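B-type flagellar hook-associated protein 2 (Pseudomonas aeruginosa, PDB 5FHY) caps the tip of the growing flagellar filament, promoting flagellin polymerisation there and keeping exported subunits from leaking away, and is essential for motility. Local coordinates at residues B[49-54]-B[130-135]; B[93-98]-B[102-107]. One frame throughout, in Å; residues are numbered along the deposited sequence.

Contact 1: residues B[49-54]-B[130-135]; sequences IALQAI and IKVEVS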
loop_
_atom_site.group_PDB
_atom_site.type_symbol
_atom_site.label_atom_id
_atom_site.label_comp_id
_atom_site.label_asym_id
_atom_site.label_seq_id
_atom_site.Cartn_x
_atom_site.Cartn_y
_atom_site.Cartn_z
ATOM N N ILE B 49 12.462 -2.633 59.245
ATOM C CA ILE B 49 13.253 -3.387 60.202
ATOM C C ILE B 49 12.982 -4.876 60.105
ATOM O O ILE B 49 12.002 -5.308 59.496
ATOM C CB ILE B 49 12.965 -2.931 61.645
ATOM C CG1 ILE B 49 11.580 -3.406 62.090
ATOM C CG2 ILE B 49 13.081 -1.419 61.762
ATOM C CD1 ILE B 49 11.298 -3.186 63.553
ATOM N N ALA B 50 13.859 -5.658 60.722
ATOM C CA ALA B 50 13.696 -7.104 60.779
ATOM C C ALA B 50 13.907 -7.557 62.214
ATOM O O ALA B 50 14.933 -7.259 62.821
ATOM C CB ALA B 50 14.667 -7.801 59.844
ATOM N N LEU B 51 12.933 -8.274 62.760
ATOM C CA LEU B 51 13.013 -8.713 64.151
ATOM C C LEU B 51 13.833 -9.993 64.247
ATOM O O LEU B 51 14.325 -10.487 63.236
ATOM C CB LEU B 51 11.615 -8.910 64.746
ATOM C CG LEU B 51 10.661 -7.721 64.593
ATOM C CD1 LEU B 51 9.292 -8.050 65.159
ATOM C CD2 LEU B 51 11.240 -6.464 65.247
ATOM N N GLN B 52 13.994 -10.513 65.460
ATOM C CA GLN B 52 14.776 -11.729 65.665
ATOM C C GLN B 52 14.194 -12.898 64.885
ATOM O O GLN B 52 12.978 -12.989 64.710
ATOM C CB GLN B 52 14.842 -12.095 67.152
ATOM C CG GLN B 52 15.879 -11.327 67.947
ATOM C CD GLN B 52 15.982 -11.790 69.390
ATOM O OE1 GLN B 52 16.020 -12.991 69.667
ATOM N NE2 GLN B 52 16.029 -10.837 70.319
ATOM N N ALA B 53 15.066 -13.783 64.413
ATOM C CA ALA B 53 14.625 -14.974 63.699
ATOM C C ALA B 53 14.175 -16.001 64.720
ATOM O O ALA B 53 14.814 -16.179 65.755
ATOM C CB ALA B 53 15.728 -15.530 62.817
ATOM N N ILE B 54 13.069 -16.671 64.433
ATOM C CA ILE B 54 12.539 -17.665 65.348
ATOM C C ILE B 54 12.912 -19.064 64.878
ATOM O O ILE B 54 12.538 -19.482 63.783
ATOM C CB ILE B 54 11.011 -17.532 65.481
ATOM C CG1 ILE B 54 10.635 -16.078 65.778
ATOM C CG2 ILE B 54 10.491 -18.449 66.566
ATOM C CD1 ILE B 54 11.260 -15.543 67.039
ATOM N N ILE B 130 10.470 2.649 63.059
ATOM C CA ILE B 130 9.508 1.724 63.646
ATOM C C ILE B 130 10.050 1.185 64.969
ATOM O O ILE B 130 11.183 0.712 65.030
ATOM C CB ILE B 130 9.186 0.545 62.699
ATOM C CG1 ILE B 130 8.722 1.055 61.334
ATOM C CG2 ILE B 130 8.112 -0.355 63.303
ATOM C CD1 ILE B 130 8.517 -0.047 60.313
ATOM N N LYS B 131 9.241 1.259 66.022
ATOM C CA LYS B 131 9.649 0.768 67.336
ATOM C C LYS B 131 8.674 -0.287 67.850
ATOM O O LYS B 131 7.461 -0.165 67.673
ATOM C CB LYS B 131 9.754 1.922 68.340
ATOM C CG LYS B 131 10.221 1.498 69.726
ATOM C CD LYS B 131 10.468 2.684 70.643
ATOM C CE LYS B 131 11.212 2.246 71.901
ATOM N NZ LYS B 131 11.510 3.368 72.838
ATOM N N VAL B 132 9.219 -1.320 68.487
ATOM C CA VAL B 132 8.422 -2.405 69.042
ATOM C C VAL B 132 8.728 -2.602 70.525
ATOM O O VAL B 132 9.853 -2.948 70.893
ATOM C CB VAL B 132 8.668 -3.731 68.300
ATOM C CG1 VAL B 132 7.771 -4.824 68.875
ATOM C CG2 VAL B 132 8.420 -3.562 66.803
ATOM N N GLU B 133 7.728 -2.357 71.368
ATOM C CA GLU B 133 7.842 -2.580 72.808
ATOM C C GLU B 133 7.066 -3.834 73.223
ATOM O O GLU B 133 5.943 -4.048 72.768
ATOM C CB GLU B 133 7.328 -1.361 73.576
ATOM C CG GLU B 133 8.313 -0.199 73.643
ATOM C CD GLU B 133 7.656 1.116 74.042
ATOM O OE1 GLU B 133 6.513 1.373 73.607
ATOM O OE2 GLU B 133 8.290 1.899 74.783
ATOM N N VAL B 134 7.658 -4.658 74.086
ATOM C CA VAL B 134 7.059 -5.946 74.433
ATOM C C VAL B 134 6.927 -6.163 75.940
ATOM O O VAL B 134 7.913 -6.098 76.673
ATOM C CB VAL B 134 7.879 -7.121 73.867
ATOM C CG1 VAL B 134 7.275 -8.449 74.324
ATOM C CG2 VAL B 134 7.952 -7.053 72.346
ATOM N N SER B 135 5.705 -6.427 76.393
ATOM C CA SER B 135 5.464 -6.898 77.753
ATOM C C SER B 135 5.149 -8.391 77.706
ATOM O O SER B 135 4.120 -8.795 77.171
ATOM C CB SER B 135 4.321 -6.129 78.418
ATOM O OG SER B 135 4.700 -4.798 78.720
#

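Contact 2: residues B[93-98]-B[102-107]; sequences DAINQA and AGVSAT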
loop_
_atom_site.group_PDB
_atom_site.type_symbol
_atom_site.label_atom_id
_atom_site.label_comp_id
_atom_site.label_asym_id
_atom_site.label_seq_id
_atom_site.Cartn_x
_atom_site.Cartn_y
_atom_site.Cartn_z
ATOM N N ASP B 93 -0.732 -11.033 60.568
ATOM C CA ASP B 93 -2.105 -10.646 60.264
ATOM C C ASP B 93 -2.564 -9.493 61.147
ATOM O O ASP B 93 -3.277 -8.600 60.693
ATOM C CB ASP B 93 -3.055 -11.835 60.434
ATOM C CG ASP B 93 -2.801 -12.937 59.426
ATOM O OD1 ASP B 93 -2.276 -12.636 58.334
ATOM O OD2 ASP B 93 -3.135 -14.103 59.721
ATOM N N ALA B 94 -2.151 -9.518 62.412
ATOM C CA ALA B 94 -2.568 -8.500 63.369
ATOM C C ALA B 94 -1.971 -7.155 62.993
ATOM O O ALA B 94 -2.686 -6.167 62.840
ATOM C CB ALA B 94 -2.158 -8.886 64.779
ATOM N N ILE B 95 -0.650 -7.143 62.845
ATOM C CA ILE B 95 0.097 -5.936 62.516
ATOM C C ILE B 95 -0.396 -5.321 61.208
ATOM O O ILE B 95 -0.512 -4.100 61.094
ATOM C CB ILE B 95 1.608 -6.218 62.410
ATOM C CG1 ILE B 95 2.164 -6.675 63.756
ATOM C CG2 ILE B 95 2.359 -4.976 61.954
ATOM C CD1 ILE B 95 3.652 -6.978 63.716
ATOM N N ASN B 96 -0.693 -6.170 60.226
ATOM C CA ASN B 96 -1.166 -5.697 58.929
ATOM C C ASN B 96 -2.470 -4.922 59.066
ATOM O O ASN B 96 -2.747 -4.010 58.286
ATOM C CB ASN B 96 -1.374 -6.870 57.969
ATOM C CG ASN B 96 -0.074 -7.402 57.401
ATOM O OD1 ASN B 96 0.882 -6.656 57.190
ATOM N ND2 ASN B 96 -0.033 -8.705 57.150
ATOM N N GLN B 97 -3.277 -5.307 60.051
ATOM C CA GLN B 97 -4.548 -4.635 60.305
ATOM C C GLN B 97 -4.468 -3.712 61.522
ATOM O O GLN B 97 -5.362 -2.899 61.751
ATOM C CB GLN B 97 -5.686 -5.648 60.443
ATOM C CG GLN B 97 -5.847 -6.502 59.185
ATOM C CD GLN B 97 -7.256 -7.035 58.990
ATOM O OE1 GLN B 97 -8.231 -6.285 59.068
ATOM N NE2 GLN B 97 -7.366 -8.327 58.708
ATOM N N ALA B 98 -3.425 -3.872 62.331
ATOM C CA ALA B 98 -3.187 -2.952 63.441
ATOM C C ALA B 98 -2.414 -1.732 62.953
ATOM O O ALA B 98 -2.173 -0.793 63.712
ATOM C CB ALA B 98 -2.428 -3.638 64.567
ATOM N N ALA B 102 -1.239 3.951 59.900
ATOM C CA ALA B 102 0.037 4.656 59.884
ATOM C C ALA B 102 0.902 4.242 58.700
ATOM O O ALA B 102 1.913 4.877 58.405
ATOM C CB ALA B 102 0.781 4.418 61.186
ATOM N N GLY B 103 0.502 3.173 58.021
ATOM C CA GLY B 103 1.256 2.690 56.881
ATOM C C GLY B 103 2.306 1.699 57.328
ATOM O O GLY B 103 3.392 1.614 56.753
ATOM N N VAL B 104 1.976 0.936 58.361
ATOM C CA VAL B 104 2.863 -0.116 58.826
ATOM C C VAL B 104 2.355 -1.452 58.321
ATOM O O VAL B 104 1.219 -1.838 58.591
ATOM C CB VAL B 104 2.960 -0.152 60.362
ATOM C CG1 VAL B 104 3.799 -1.346 60.817
ATOM C CG2 VAL B 104 3.531 1.157 60.891
ATOM N N SER B 105 3.200 -2.146 57.572
ATOM C CA SER B 105 2.849 -3.454 57.047
ATOM C C SER B 105 3.854 -4.460 57.572
ATOM O O SER B 105 4.858 -4.084 58.175
ATOM C CB SER B 105 2.831 -3.451 55.516
ATOM O OG SER B 105 4.143 -3.332 54.988
ATOM N N ALA B 106 3.588 -5.739 57.344
ATOM C CA ALA B 106 4.432 -6.789 57.894
ATOM C C ALA B 106 4.441 -8.033 57.014
ATOM O O ALA B 106 3.471 -8.328 56.321
ATOM C CB ALA B 106 3.980 -7.144 59.301
ATOM N N THR B 107 5.546 -8.765 57.058
ATOM C CA THR B 107 5.652 -10.028 56.348
ATOM C C THR B 107 6.598 -10.951 57.098
ATOM O O THR B 107 7.127 -10.587 58.147
ATOM C CB THR B 107 6.159 -9.826 54.905
ATOM O OG1 THR B 107 5.989 -11.036 54.157
ATOM C CG2 THR B 107 7.632 -9.440 54.906
#

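Contact 1: residues B[49-54]-B[130-135]
Ile49, Leu51, Ile130 and Val132 meet mainly through methyl groups. Ile49 contributes CD1, which lies 4.3 Å from CG2 of Ile130 and 4.4 Å from CG2 of Val132, reaching both residues of the 130-135 strand that face it. Its CG1 is flanked by both main-chain branches (chi1 72°), and with CD1 extended beyond it (chi2 171°) the terminal methyl is carried out to that strand. Leu51 adds a second branch, CD2, at 4.3 Å from the same CG2 of Val132, which thus receives one methyl from each residue of the 49-54 segment that takes part.

The sole polar atom in the contact is the carbonyl O of Ile130, at 4.2 Å from CD1 of Ile49, a van der Waals approach. Ile49 and Leu51 form backbone hydrogen bonds with Leu119 and Leu117 of strand 114-121, while strand 130-136 pairs with strand 65-71. Just upstream, Ser47 OG hydrogen-bonds Ile130 N. Phe150 packs on Ile49, and Ile69 on Ile130.

Strands 48-50 and 130-136 thus belong to different antiparallel sheets, whose buried aliphatic side chains meet here. Between the two segments themselves, the chemistry implies predominantly apolar side-chain packing without directional bonds.

Contact 2: residues B[93-98]-B[102-107]
The side-chain amide of Asn96 grips the backbone of the 102-107 segment at Ala106, whose N donates to OD1 over 2.9 Å. The bond is bent at the hydrogen, with an N-H...O angle of 134°, and the donor is tilted 18° from the plane of the amide carbonyl. OD1 also lies 3.2 Å from the carbonyl O of Ala106, a close approach of two acceptors that is not a bond. The first torsion of Asn96 turns CG back over its own main-chain N (chi1 -77°), which brings the amide round to the strand although the CB itself does not aim at it.

Beside this polar link is an aliphatic one. CG2 of Ile95 rests on the CB of Ala106 at 3.8 Å and reaches CG1 of Val104 at 4.1 Å, so one methyl bridges two residues of the strand. The small side chain of Ala106 is thus touched by both neighbouring helix residues, its CB being 3.8 Å from OD1 of Asn96 as well.

Helix segment 93-98 and strand segment 104-107 run nearly antiparallel, with their axes 6.6 Å apart at closest approach. Ile95 also touches Leu119, on the strand paired with 104-111, and Ile79 of strand 74-81. Val32 of a second subunit packs on Asn96, placing this partly exposed residue at a subunit interface.

Helix 88-98 and strand 104-111, within the flagellin hook IN motif, are consequently joined in two ways. Ile95 supplies buried apolar packing. Ser105 and Thr107 form backbone hydrogen bonds with Ser120 and Val118, whereas the intervening Ala106 N-H, on the outermost strand of this sheet within the chain, is taken by Asn96, a bond that would favour one position of the helix along the strand.

After strands 24-28 and 34-42 the chain enters 49-54 and then builds strands 65-71 and 74-81 before helix 88-98. The short turn after this helix leads straight into strand 104-111, and contact 2 closes that local loop of three intervening residues. Strand 114-121 follows, and the chain then reaches 130-135, where contact 1 closes a loop of 75 residues enclosing all of contact 2. The two are nested, their centres 13 Å apart without touching. Strand 114-121 lies between strands 48-50 and 104-111 in one sheet; contact 1 joins that sheet to the three-stranded one, and contact 2 packs the helix against strand 104-111, its outermost strand within the chain.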